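Local structure of TipC2 (Streptococcus intermedius B196, 6DHX) at residues N20-I25 with I90-E95; T75-D80 with N163-K168; D169-Y174 with Y178-Y183; N37-N40 with D44-V47. The protein probably acts as an immunity protein, recognising an antibacterial toxin exported by the type VII secretion system and protecting the producing cell from it. All blocks are in the same frame, centred on the assembly; numbering follows the deposited sequence.

Contact 1 (N20-I25 with I90-E95); sequences NIFDEI and ILIYFE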
loop_
_atom_site.group_PDB
_atom_site.type_symbol
_atom_site.label_atom_id
_atom_site.label_comp_id
_atom_site.label_asym_id
_atom_site.label_seq_id
_atom_site.Cartn_x
_atom_site.Cartn_y
_atom_site.Cartn_z
ATOM N N ASN A 20 15.735 4.587 1.463
ATOM C CA ASN A 20 14.689 4.373 2.448
ATOM C C ASN A 20 14.079 2.990 2.227
ATOM O O ASN A 20 14.380 2.290 1.247
ATOM C CB ASN A 20 13.608 5.471 2.334
ATOM C CG ASN A 20 13.017 5.506 0.956
ATOM O OD1 ASN A 20 12.387 4.532 0.543
ATOM N ND2 ASN A 20 13.246 6.609 0.219
ATOM N N ILE A 21 13.159 2.618 3.127
ATOM C CA ILE A 21 12.626 1.267 3.112
ATOM C C ILE A 21 11.783 1.012 1.878
ATOM O O ILE A 21 11.700 -0.138 1.415
ATOM C CB ILE A 21 11.818 0.993 4.405
ATOM C CG1 ILE A 21 11.505 -0.491 4.521
ATOM C CG2 ILE A 21 10.515 1.881 4.448
ATOM C CD1 ILE A 21 11.087 -0.903 5.966
ATOM N N PHE A 22 11.166 2.048 1.304
ATOM C CA PHE A 22 10.348 1.853 0.110
ATOM C C PHE A 22 11.232 1.616 -1.113
ATOM O O PHE A 22 10.898 0.782 -1.955
ATOM C CB PHE A 22 9.416 3.065 -0.111
ATOM C CG PHE A 22 8.578 3.341 1.128
ATOM C CD1 PHE A 22 7.540 2.461 1.470
ATOM C CD2 PHE A 22 8.920 4.350 1.993
ATOM C CE1 PHE A 22 6.825 2.619 2.666
ATOM C CE2 PHE A 22 8.204 4.526 3.214
ATOM C CZ PHE A 22 7.157 3.651 3.532
ATOM N N ASP A 23 12.345 2.350 -1.230
ATOM C CA ASP A 23 13.339 2.015 -2.262
ATOM C C ASP A 23 13.782 0.561 -2.124
ATOM O O ASP A 23 14.040 -0.125 -3.115
ATOM C CB ASP A 23 14.611 2.864 -2.138
ATOM C CG ASP A 23 14.456 4.297 -2.607
ATOM O OD1 ASP A 23 13.576 4.641 -3.426
ATOM O OD2 ASP A 23 15.301 5.123 -2.151
ATOM N N GLU A 24 14.006 0.116 -0.895
ATOM C CA GLU A 24 14.509 -1.232 -0.698
ATOM C C GLU A 24 13.502 -2.262 -1.217
ATOM O O GLU A 24 13.853 -3.187 -1.968
ATOM C CB GLU A 24 14.807 -1.383 0.800
ATOM C CG GLU A 24 15.540 -2.568 1.216
ATOM C CD GLU A 24 15.723 -2.538 2.735
ATOM O OE1 GLU A 24 14.733 -2.882 3.416
ATOM O OE2 GLU A 24 16.825 -2.148 3.198
ATOM N N ILE A 25 12.233 -2.092 -0.861
ATOM C CA ILE A 25 11.177 -2.969 -1.372
ATOM C C ILE A 25 11.080 -2.888 -2.898
ATOM O O ILE A 25 10.987 -3.925 -3.577
ATOM C CB ILE A 25 9.818 -2.631 -0.730
ATOM C CG1 ILE A 25 9.850 -2.891 0.792
ATOM C CG2 ILE A 25 8.700 -3.476 -1.393
ATOM C CD1 ILE A 25 8.636 -2.184 1.582
ATOM N N ILE A 90 5.752 2.237 -5.854
ATOM C CA ILE A 90 5.092 1.138 -5.145
ATOM C C ILE A 90 3.867 1.730 -4.491
ATOM O O ILE A 90 3.911 2.858 -3.977
ATOM C CB ILE A 90 5.956 0.528 -4.035
ATOM C CG1 ILE A 90 7.349 0.255 -4.464
ATOM C CG2 ILE A 90 5.272 -0.624 -3.364
ATOM C CD1 ILE A 90 8.217 0.961 -3.443
ATOM N N LEU A 91 2.777 0.978 -4.496
ATOM C CA LEU A 91 1.539 1.420 -3.844
ATOM C C LEU A 91 1.179 0.356 -2.822
ATOM O O LEU A 91 0.970 -0.806 -3.195
ATOM C CB LEU A 91 0.416 1.572 -4.861
ATOM C CG LEU A 91 -0.959 1.678 -4.180
ATOM C CD1 LEU A 91 -1.091 3.081 -3.484
ATOM C CD2 LEU A 91 -2.022 1.495 -5.220
ATOM N N ILE A 92 1.118 0.741 -1.541
ATOM C CA ILE A 92 0.640 -0.127 -0.467
ATOM C C ILE A 92 -0.738 0.401 -0.091
ATOM O O ILE A 92 -0.866 1.576 0.250
ATOM C CB ILE A 92 1.580 -0.082 0.752
ATOM C CG1 ILE A 92 2.987 -0.584 0.357
ATOM C CG2 ILE A 92 0.950 -0.847 1.963
ATOM C CD1 ILE A 92 4.062 -0.142 1.390
ATOM N N TYR A 93 -1.767 -0.434 -0.149
ATOM C CA TYR A 93 -3.069 0.057 0.267
ATOM C C TYR A 93 -3.820 -1.013 1.037
ATOM O O TYR A 93 -3.522 -2.210 0.973
ATOM C CB TYR A 93 -3.913 0.573 -0.916
ATOM C CG TYR A 93 -4.411 -0.455 -1.902
ATOM C CD1 TYR A 93 -3.607 -0.893 -2.953
ATOM C CD2 TYR A 93 -5.717 -0.953 -1.796
ATOM C CE1 TYR A 93 -4.091 -1.840 -3.882
ATOM C CE2 TYR A 93 -6.202 -1.880 -2.692
ATOM C CZ TYR A 93 -5.393 -2.330 -3.737
ATOM O OH TYR A 93 -5.900 -3.255 -4.657
ATOM N N PHE A 94 -4.806 -0.547 1.803
ATOM C CA PHE A 94 -5.618 -1.489 2.535
ATOM C C PHE A 94 -6.991 -0.888 2.715
ATOM O O PHE A 94 -7.196 0.327 2.551
ATOM C CB PHE A 94 -5.006 -1.861 3.888
ATOM C CG PHE A 94 -4.816 -0.680 4.853
ATOM C CD1 PHE A 94 -3.645 0.078 4.823
ATOM C CD2 PHE A 94 -5.784 -0.385 5.814
ATOM C CE1 PHE A 94 -3.438 1.136 5.728
ATOM C CE2 PHE A 94 -5.590 0.672 6.706
ATOM C CZ PHE A 94 -4.402 1.417 6.691
ATOM N N GLU A 95 -7.939 -1.771 3.003
ATOM C CA GLU A 95 -9.355 -1.413 3.080
ATOM C C GLU A 95 -9.978 -2.064 4.302
ATOM O O GLU A 95 -9.611 -3.182 4.691
ATOM C CB GLU A 95 -10.140 -1.839 1.806
ATOM C CG GLU A 95 -9.550 -1.339 0.465
ATOM C CD GLU A 95 -10.477 -1.600 -0.734
ATOM O OE1 GLU A 95 -11.487 -2.318 -0.578
ATOM O OE2 GLU A 95 -10.176 -1.090 -1.842
#
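The ring of Phe22 meets Ile92 at its edge, where the methyl CD1 of the isoleucine lies near the ring plane, 4.1 Å from CE1, and the two side chains cross at about a right angle. On one face the ring is covered from within its own helix by Ile21 CG2, 3.7 Å above the plane and over the centre. Ile90 reaches the root of the same side chain, its CD1 lying 4.1 Å from Phe22 CB. In Ile92, CG1 stands anti to the carbonyl carbon (chi1 -61°), and an extended second torsion (chi2 162°) carries CD1 on toward the first turn of the helix. That turn is fixed by Asn20 as N-cap: its OD1 accepts from Asp23 N at 2.8 Å, in a nearly straight bond, and more weakly from Phe22 N. On the outer side of the turn Asp23 forms salt bridges with Arg112 and Arg115. Helix 21-32 thus rests its N-terminal end on the start of strand 89-99, which is flanked in the antiparallel part of the sheet by strands 74-82 and 102-111, while Ile25 turns to Leu167 and Trp170 of helix 151-173.

Contact 2 (T75-D80 with N163-K168); sequences TKIAID and NQKVLK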
loop_
_atom_site.group_PDB
_atom_site.type_symbol
_atom_site.label_atom_id
_atom_site.label_comp_id
_atom_site.label_asym_id
_atom_site.label_seq_id
_atom_site.Cartn_x
_atom_site.Cartn_y
_atom_site.Cartn_z
ATOM N N THR A 75 -10.498 -5.913 4.949
ATOM C CA THR A 75 -11.008 -6.702 3.839
ATOM C C THR A 75 -9.963 -6.939 2.757
ATOM O O THR A 75 -10.151 -7.843 1.925
ATOM C CB THR A 75 -12.236 -6.010 3.220
ATOM O OG1 THR A 75 -11.879 -4.690 2.787
ATOM C CG2 THR A 75 -13.343 -5.897 4.243
ATOM N N LYS A 76 -8.902 -6.130 2.725
ATOM C CA LYS A 76 -7.901 -6.226 1.670
ATOM C C LYS A 76 -6.633 -5.521 2.119
ATOM O O LYS A 76 -6.687 -4.430 2.694
ATOM C CB LYS A 76 -8.405 -5.589 0.363
ATOM C CG LYS A 76 -7.480 -5.796 -0.814
ATOM C CD LYS A 76 -8.193 -5.410 -2.123
ATOM C CE LYS A 76 -7.334 -5.788 -3.305
ATOM N NZ LYS A 76 -8.012 -5.450 -4.622
ATOM N N ILE A 77 -5.488 -6.123 1.817
ATOM C CA ILE A 77 -4.199 -5.470 1.983
ATOM C C ILE A 77 -3.375 -5.868 0.772
ATOM O O ILE A 77 -3.224 -7.060 0.490
ATOM C CB ILE A 77 -3.472 -5.891 3.294
ATOM C CG1 ILE A 77 -4.366 -5.767 4.534
ATOM C CG2 ILE A 77 -2.140 -5.085 3.446
ATOM C CD1 ILE A 77 -3.831 -6.534 5.780
ATOM N N ALA A 78 -2.839 -4.889 0.053
ATOM C CA ALA A 78 -2.218 -5.209 -1.230
ATOM C C ALA A 78 -1.041 -4.287 -1.492
ATOM O O ALA A 78 -0.960 -3.176 -0.955
ATOM C CB ALA A 78 -3.253 -5.121 -2.363
ATOM N N ILE A 79 -0.094 -4.780 -2.293
ATOM C CA ILE A 79 1.053 -3.982 -2.736
ATOM C C ILE A 79 1.134 -4.110 -4.243
ATOM O O ILE A 79 1.269 -5.216 -4.751
ATOM C CB ILE A 79 2.383 -4.450 -2.117
ATOM C CG1 ILE A 79 2.263 -4.617 -0.593
ATOM C CG2 ILE A 79 3.490 -3.447 -2.506
ATOM C CD1 ILE A 79 3.503 -5.306 0.038
ATOM N N ASP A 80 1.041 -2.997 -4.956
ATOM C CA ASP A 80 1.185 -3.008 -6.411
ATOM C C ASP A 80 2.499 -2.347 -6.792
ATOM O O ASP A 80 2.874 -1.345 -6.200
ATOM C CB ASP A 80 0.041 -2.246 -7.106
ATOM C CG ASP A 80 -1.251 -3.015 -7.105
ATOM O OD1 ASP A 80 -1.196 -4.239 -7.134
ATOM O OD2 ASP A 80 -2.347 -2.408 -6.993
ATOM N N ASN A 163 2.812 -0.150 9.149
ATOM C CA ASN A 163 4.059 -0.314 9.898
ATOM C C ASN A 163 4.159 -1.681 10.565
ATOM O O ASN A 163 5.169 -2.381 10.415
ATOM C CB ASN A 163 4.189 0.815 10.925
ATOM C CG ASN A 163 4.559 2.132 10.250
ATOM O OD1 ASN A 163 5.080 2.129 9.130
ATOM N ND2 ASN A 163 4.322 3.241 10.922
ATOM N N GLN A 164 3.129 -2.077 11.304
ATOM C CA GLN A 164 3.187 -3.271 12.140
ATOM C C GLN A 164 2.858 -4.540 11.374
ATOM O O GLN A 164 3.001 -5.656 11.916
ATOM C CB GLN A 164 2.230 -3.114 13.352
ATOM C CG GLN A 164 2.687 -2.021 14.349
ATOM C CD GLN A 164 4.205 -2.056 14.528
ATOM O OE1 GLN A 164 4.789 -3.124 14.779
ATOM N NE2 GLN A 164 4.853 -0.905 14.354
ATOM N N LYS A 165 2.462 -4.427 10.114
ATOM C CA LYS A 165 2.175 -5.633 9.364
ATOM C C LYS A 165 2.991 -5.659 8.075
ATOM O O LYS A 165 3.915 -6.490 7.950
ATOM C CB LYS A 165 0.669 -5.757 9.090
ATOM C CG LYS A 165 0.240 -7.106 8.506
ATOM C CD LYS A 165 -1.293 -7.204 8.574
ATOM C CE LYS A 165 -1.796 -8.502 7.999
ATOM N NZ LYS A 165 -1.348 -9.700 8.805
ATOM N N VAL A 166 2.709 -4.764 7.127
ATOM C CA VAL A 166 3.379 -4.842 5.816
ATOM C C VAL A 166 4.881 -4.638 5.959
ATOM O O VAL A 166 5.684 -5.417 5.421
ATOM C CB VAL A 166 2.801 -3.810 4.831
ATOM C CG1 VAL A 166 3.634 -3.826 3.514
ATOM C CG2 VAL A 166 1.295 -4.081 4.567
ATOM N N LEU A 167 5.290 -3.569 6.639
ATOM C CA LEU A 167 6.728 -3.296 6.704
ATOM C C LEU A 167 7.416 -4.251 7.677
ATOM O O LEU A 167 8.583 -4.629 7.474
ATOM C CB LEU A 167 7.005 -1.837 7.085
ATOM C CG LEU A 167 6.555 -0.797 6.039
ATOM C CD1 LEU A 167 6.909 0.636 6.509
ATOM C CD2 LEU A 167 7.221 -1.069 4.634
ATOM N N LYS A 168 6.721 -4.671 8.721
ATOM C CA LYS A 168 7.308 -5.666 9.625
ATOM C C LYS A 168 7.490 -7.002 8.894
ATOM O O LYS A 168 8.507 -7.698 9.063
ATOM C CB LYS A 168 6.406 -5.822 10.849
ATOM C CG LYS A 168 7.011 -6.679 11.947
ATOM C CD LYS A 168 6.047 -6.806 13.112
ATOM C CE LYS A 168 6.708 -7.409 14.343
ATOM N NZ LYS A 168 5.753 -7.445 15.477
#
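Val166 fits against two isoleucines of the strand, one with each of its methyls: CG2 lies 3.8 Å from Ile77 CG2, and CG1 lies 3.8 Å from Ile79 CD1. In both pairs the side chains run antiparallel, side by side. The valine's CG1 stands anti to the backbone N (chi1 174°), which spreads its two methyls along the strand so that each meets a different residue. Ile77 has a second partner in Lys165, whose aliphatic chain crosses it at a slant, with CE 3.6 Å and CD 3.8 Å from Ile77 CD1. That chain runs extended as far as CE and bends only at its last torsion (chi4 65°), where NZ turns off to donate to the backbone O of Ala69.

This is helix-on-sheet packing: helix 163-168 lies over strand 75-80 with the segment axes 10.6 Å apart at closest approach and their directions 37° apart. The strand's alternation gives the helix Ile77 and Ile79, whereas Ala78 between them points away. Within the helix a wider, pi-type turn spans 163-167, marked by a weak bond from Lys168 N to Asn163 O. Further out, Ile77 is backed by Phe94 and Tyr65 of the neighbouring strands and by Ile161 of the helix, and Ile79 by Ile90, Ile63 and Phe39. Asn163, on another side of the helix, uses its OD1 to bond Tyr183 OH.

Contact 3 (D169-Y174 with Y178-Y183); sequences DWCSIY and YSPKDY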
loop_
_atom_site.group_PDB
_atom_site.type_symbol
_atom_site.label_atom_id
_atom_site.label_comp_id
_atom_site.label_asym_id
_atom_site.label_seq_id
_atom_site.Cartn_x
_atom_site.Cartn_y
_atom_site.Cartn_z
ATOM N N ASP A 169 6.528 -7.343 8.028
ATOM C CA ASP A 169 6.650 -8.528 7.175
ATOM C C ASP A 169 7.842 -8.417 6.238
ATOM O O ASP A 169 8.560 -9.397 6.030
ATOM C CB ASP A 169 5.380 -8.736 6.339
ATOM C CG ASP A 169 4.253 -9.374 7.125
ATOM O OD1 ASP A 169 4.496 -9.829 8.254
ATOM O OD2 ASP A 169 3.120 -9.410 6.622
ATOM N N TRP A 170 8.014 -7.247 5.598
ATOM C CA TRP A 170 9.186 -7.037 4.747
ATOM C C TRP A 170 10.464 -7.333 5.504
ATOM O O TRP A 170 11.359 -8.040 5.006
ATOM C CB TRP A 170 9.225 -5.573 4.262
ATOM C CG TRP A 170 10.477 -5.309 3.465
ATOM C CD1 TRP A 170 11.560 -4.529 3.825
ATOM C CD2 TRP A 170 10.789 -5.870 2.176
ATOM N NE1 TRP A 170 12.521 -4.577 2.824
ATOM C CE2 TRP A 170 12.075 -5.383 1.807
ATOM C CE3 TRP A 170 10.096 -6.722 1.301
ATOM C CZ2 TRP A 170 12.683 -5.708 0.580
ATOM C CZ3 TRP A 170 10.712 -7.061 0.048
ATOM C CH2 TRP A 170 11.981 -6.552 -0.284
ATOM N N CYS A 171 10.565 -6.798 6.736
ATOM C CA CYS A 171 11.782 -7.025 7.522
ATOM C C CYS A 171 11.926 -8.477 7.982
ATOM O O CYS A 171 13.039 -8.882 8.343
ATOM C CB CYS A 171 11.848 -6.063 8.745
ATOM S SG CYS A 171 11.933 -4.292 8.132
ATOM N N SER A 172 10.878 -9.292 7.870
ATOM C CA SER A 172 11.001 -10.716 8.179
ATOM C C SER A 172 11.525 -11.542 7.010
ATOM O O SER A 172 11.964 -12.676 7.234
ATOM C CB SER A 172 9.639 -11.294 8.600
ATOM O OG SER A 172 8.822 -11.582 7.481
ATOM N N ILE A 173 11.450 -11.037 5.773
ATOM C CA ILE A 173 11.967 -11.795 4.628
ATOM C C ILE A 173 13.196 -11.158 3.991
ATOM O O ILE A 173 13.869 -11.822 3.191
ATOM C CB ILE A 173 10.886 -11.986 3.549
ATOM C CG1 ILE A 173 10.511 -10.618 2.968
ATOM C CG2 ILE A 173 9.674 -12.651 4.143
ATOM C CD1 ILE A 173 9.498 -10.752 1.843
ATOM N N TYR A 174 13.527 -9.922 4.335
ATOM C CA TYR A 174 14.674 -9.198 3.803
ATOM C C TYR A 174 15.448 -8.562 4.954
ATOM O O TYR A 174 14.840 -7.975 5.846
ATOM C CB TYR A 174 14.188 -8.101 2.834
ATOM C CG TYR A 174 15.331 -7.415 2.141
ATOM C CD1 TYR A 174 15.978 -8.047 1.076
ATOM C CD2 TYR A 174 15.776 -6.157 2.550
ATOM C CE1 TYR A 174 17.021 -7.460 0.433
ATOM C CE2 TYR A 174 16.858 -5.545 1.909
ATOM C CZ TYR A 174 17.462 -6.216 0.835
ATOM O OH TYR A 174 18.534 -5.687 0.148
ATOM N N TYR A 178 16.606 -0.551 7.070
ATOM C CA TYR A 178 15.650 0.405 7.633
ATOM C C TYR A 178 14.736 -0.387 8.564
ATOM O O TYR A 178 15.004 -1.545 8.902
ATOM C CB TYR A 178 14.920 1.107 6.480
ATOM C CG TYR A 178 15.909 1.798 5.558
ATOM C CD1 TYR A 178 16.522 2.981 5.943
ATOM C CD2 TYR A 178 16.250 1.248 4.311
ATOM C CE1 TYR A 178 17.460 3.606 5.142
ATOM C CE2 TYR A 178 17.191 1.884 3.506
ATOM C CZ TYR A 178 17.769 3.057 3.904
ATOM O OH TYR A 178 18.709 3.707 3.112
ATOM N N SER A 179 13.608 0.201 8.944
ATOM C CA SER A 179 12.689 -0.484 9.840
ATOM C C SER A 179 11.350 0.237 9.803
ATOM O O SER A 179 11.252 1.358 9.293
ATOM C CB SER A 179 13.240 -0.520 11.275
ATOM O OG SER A 179 12.982 0.703 11.940
ATOM N N PRO A 180 10.304 -0.365 10.362
ATOM C CA PRO A 180 8.999 0.326 10.421
ATOM C C PRO A 180 9.009 1.587 11.239
ATOM O O PRO A 180 8.069 2.382 11.121
ATOM C CB PRO A 180 8.075 -0.715 11.065
ATOM C CG PRO A 180 8.713 -2.071 10.648
ATOM C CD PRO A 180 10.202 -1.761 10.815
ATOM N N LYS A 181 9.979 1.778 12.129
ATOM C CA LYS A 181 10.023 3.026 12.881
ATOM C C LYS A 181 11.107 3.973 12.372
ATOM O O LYS A 181 11.219 5.089 12.872
ATOM C CB LYS A 181 10.187 2.759 14.376
ATOM C CG LYS A 181 11.492 2.121 14.755
ATOM C CD LYS A 181 11.784 2.361 16.247
ATOM C CE LYS A 181 12.600 1.223 16.839
ATOM N NZ LYS A 181 12.818 1.409 18.299
ATOM N N ASP A 182 11.874 3.584 11.350
ATOM C CA ASP A 182 12.854 4.509 10.776
ATOM C C ASP A 182 12.904 4.219 9.285
ATOM O O ASP A 182 13.629 3.318 8.842
ATOM C CB ASP A 182 14.243 4.400 11.369
ATOM C CG ASP A 182 15.250 5.260 10.596
ATOM O OD1 ASP A 182 14.844 6.325 10.015
ATOM O OD2 ASP A 182 16.426 4.833 10.519
ATOM N N TYR A 183 12.136 4.993 8.526
ATOM C CA TYR A 183 12.013 4.677 7.104
ATOM C C TYR A 183 13.268 5.025 6.315
ATOM O O TYR A 183 13.424 4.526 5.199
ATOM C CB TYR A 183 10.870 5.483 6.476
ATOM C CG TYR A 183 9.465 5.113 6.862
ATOM C CD1 TYR A 183 9.181 3.936 7.558
ATOM C CD2 TYR A 183 8.411 5.934 6.488
ATOM C CE1 TYR A 183 7.873 3.598 7.880
ATOM C CE2 TYR A 183 7.104 5.623 6.801
ATOM C CZ TYR A 183 6.833 4.473 7.493
ATOM O OH TYR A 183 5.520 4.202 7.785
#
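Asp169 O is gripped twice by Ser172, through the backbone N at 3.0 Å and through OG at 2.6 Å, the hydroxyl donating from only 15° out of the carbonyl plane. Two residues along from Asp169 in the same turn, Cys171 supplies the contact with the loop that folds back past the helix. Its SG stands anti to the carbonyl carbon (chi1 -63°) and projects over the start of segment 178-183, 4.1 Å from Pro180 CD and 4.2 Å from both Ser179 CA and Tyr178 O. The touch is a loose van der Waals one, at the surface.

The loop is shaped by a type I beta turn from Ser179 to Asp182, closed by backbone bonds in both directions between these two residues. An ST turn lies within it, since Ser179 OG accepts from Lys181 N at 3.2 Å. On the helix side, Trp170 O accepts from Ile173 N and Tyr174 N, and Tyr174 CB lies 3.5 Å above one face of the Trp170 indole, offset toward its rim. The indole NE1 bonds Glu24 of helix 21-32. Past the turn, Tyr183 meets the ring of Phe22 edge-to-face and bonds Tyr158 through its OH, while Tyr178 OH bonds the backbone O of Pro18.

Contact 4 (N37-N40 with D44-V47); sequences NIFN and DVEV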
loop_
_atom_site.group_PDB
_atom_site.type_symbol
_atom_site.label_atom_id
_atom_site.label_comp_id
_atom_site.label_asym_id
_atom_site.label_seq_id
_atom_site.Cartn_x
_atom_site.Cartn_y
_atom_site.Cartn_z
ATOM N N ASN A 37 10.488 -14.156 -7.147
ATOM C CA ASN A 37 10.036 -12.971 -6.417
ATOM C C ASN A 37 10.353 -13.093 -4.938
ATOM O O ASN A 37 9.997 -14.077 -4.305
ATOM C CB ASN A 37 8.519 -12.834 -6.629
ATOM C CG ASN A 37 7.996 -11.431 -6.288
ATOM O OD1 ASN A 37 8.287 -10.883 -5.238
ATOM N ND2 ASN A 37 7.196 -10.861 -7.201
ATOM N N ILE A 38 10.972 -12.035 -4.382
ATOM C CA ILE A 38 11.268 -12.016 -2.955
ATOM C C ILE A 38 10.020 -12.326 -2.110
ATOM O O ILE A 38 10.107 -12.982 -1.077
ATOM C CB ILE A 38 11.884 -10.637 -2.582
ATOM C CG1 ILE A 38 12.178 -10.567 -1.077
ATOM C CG2 ILE A 38 10.965 -9.428 -2.956
ATOM C CD1 ILE A 38 13.260 -11.447 -0.673
ATOM N N PHE A 39 8.832 -11.909 -2.556
ATOM C CA PHE A 39 7.629 -12.131 -1.764
ATOM C C PHE A 39 7.165 -13.578 -1.785
ATOM O O PHE A 39 6.267 -13.937 -1.012
ATOM C CB PHE A 39 6.512 -11.188 -2.248
ATOM C CG PHE A 39 6.662 -9.787 -1.724
ATOM C CD1 PHE A 39 6.201 -9.429 -0.439
ATOM C CD2 PHE A 39 7.289 -8.812 -2.498
ATOM C CE1 PHE A 39 6.353 -8.106 0.037
ATOM C CE2 PHE A 39 7.436 -7.502 -2.052
ATOM C CZ PHE A 39 6.991 -7.121 -0.760
ATOM N N ASN A 40 7.755 -14.431 -2.645
ATOM C CA ASN A 40 7.535 -15.865 -2.485
ATOM C C ASN A 40 7.961 -16.322 -1.100
ATOM O O ASN A 40 7.462 -17.346 -0.637
ATOM C CB ASN A 40 8.316 -16.692 -3.536
ATOM C CG ASN A 40 7.787 -16.460 -4.969
ATOM O OD1 ASN A 40 6.658 -16.057 -5.143
ATOM N ND2 ASN A 40 8.618 -16.708 -5.969
ATOM N N ASP A 44 2.374 -15.190 4.366
ATOM C CA ASP A 44 1.055 -14.575 4.504
ATOM C C ASP A 44 0.523 -13.954 3.219
ATOM O O ASP A 44 -0.598 -13.444 3.266
ATOM C CB ASP A 44 1.058 -13.464 5.576
ATOM C CG ASP A 44 1.061 -14.028 6.993
ATOM O OD1 ASP A 44 0.751 -15.232 7.156
ATOM O OD2 ASP A 44 1.330 -13.271 7.949
ATOM N N VAL A 45 1.273 -13.935 2.113
ATOM C CA VAL A 45 0.736 -13.252 0.933
ATOM C C VAL A 45 0.721 -14.193 -0.259
ATOM O O VAL A 45 1.433 -15.209 -0.299
ATOM C CB VAL A 45 1.546 -11.967 0.614
ATOM C CG1 VAL A 45 1.593 -11.047 1.857
ATOM C CG2 VAL A 45 2.999 -12.342 0.116
ATOM N N GLU A 46 -0.122 -13.853 -1.236
ATOM C CA GLU A 46 -0.044 -14.409 -2.582
ATOM C C GLU A 46 0.666 -13.437 -3.519
ATOM O O GLU A 46 0.423 -12.229 -3.465
ATOM C CB GLU A 46 -1.438 -14.640 -3.151
ATOM C CG GLU A 46 -2.328 -15.609 -2.361
ATOM C CD GLU A 46 -3.792 -15.561 -2.804
ATOM O OE1 GLU A 46 -4.181 -14.755 -3.699
ATOM O OE2 GLU A 46 -4.571 -16.337 -2.235
ATOM N N VAL A 47 1.462 -13.970 -4.419
ATOM C CA VAL A 47 2.095 -13.179 -5.474
ATOM C C VAL A 47 1.232 -13.345 -6.713
ATOM O O VAL A 47 0.804 -14.468 -7.034
ATOM C CB VAL A 47 3.541 -13.645 -5.751
ATOM C CG1 VAL A 47 4.115 -12.873 -6.925
ATOM C CG2 VAL A 47 4.447 -13.379 -4.494
#
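Val47, on strand 45-51, packs against Asn37 and against Phe39 and Asn40 of the short 3-10 turn that follows Asn37, in a connection whose entry is shaped as an Asx turn. Two hydrogen bonds shape segment 37-40 from within. Asn37 OD1 accepts from Phe39 N at 2.9 Å with a nearly straight N-H, the donor tilted 23° from the carbonyl plane, and the backbone bond from Asn40 N to Asn37 O closes the same turn. The amide of Asn37 is thus tied down at its oxygen, which also lies at the edge of the Phe39 ring, in plane.

Across the contact the forces are van der Waals. Apolar touches come from both valines: Val47 CG2 lies 3.8 Å from Phe39 CB, and Val45 CG2 lies 4.4 Å from Phe39 CD1, meeting that ring obliquely. Val45 CG2 also approaches the backbone O of Phe39. The ring itself leads away from the strand toward the interior, where it meets Trp170 with the planes at about 40° and touches Ile25, Thr29 and Ile63.

Mixed touches join Val47 to the two asparagine amides. With CG1 anti to its backbone N (chi1 175°), Val47 presents one methyl to each: CG1 sits 3.7 Å from Asn37 ND2, the two side chains meeting at a slant. Asn40, whose ND2 bonds Asn36 OD1, comes across at about a right angle and brings its OD1 to 3.5 Å from Val47 CG2.

Overall arrangement
Contacts 1, 2 and 4 are buried, between the curved sheet and the elements packed on it, and contact 3 lies at the surface. Contacts 1 and 2 lie deepest, their centres about 8 Å apart, and use the adjacent antiparallel strands 89-99 and 74-82; along the chain their segments alternate, so the two contacts cross along the sequence. Contact 4 is nested within the loop closed by contact 1, and contact 3 comes after all the others, continuing helix 151-173 beyond contact 2. Contacts 3 and 4 are the more peripheral, with centres about 16 Å apart, yet they touch where Ile173 CD1 packs near Ile38 O. Early and late parts of the chain are thereby brought together on one side of the sheet.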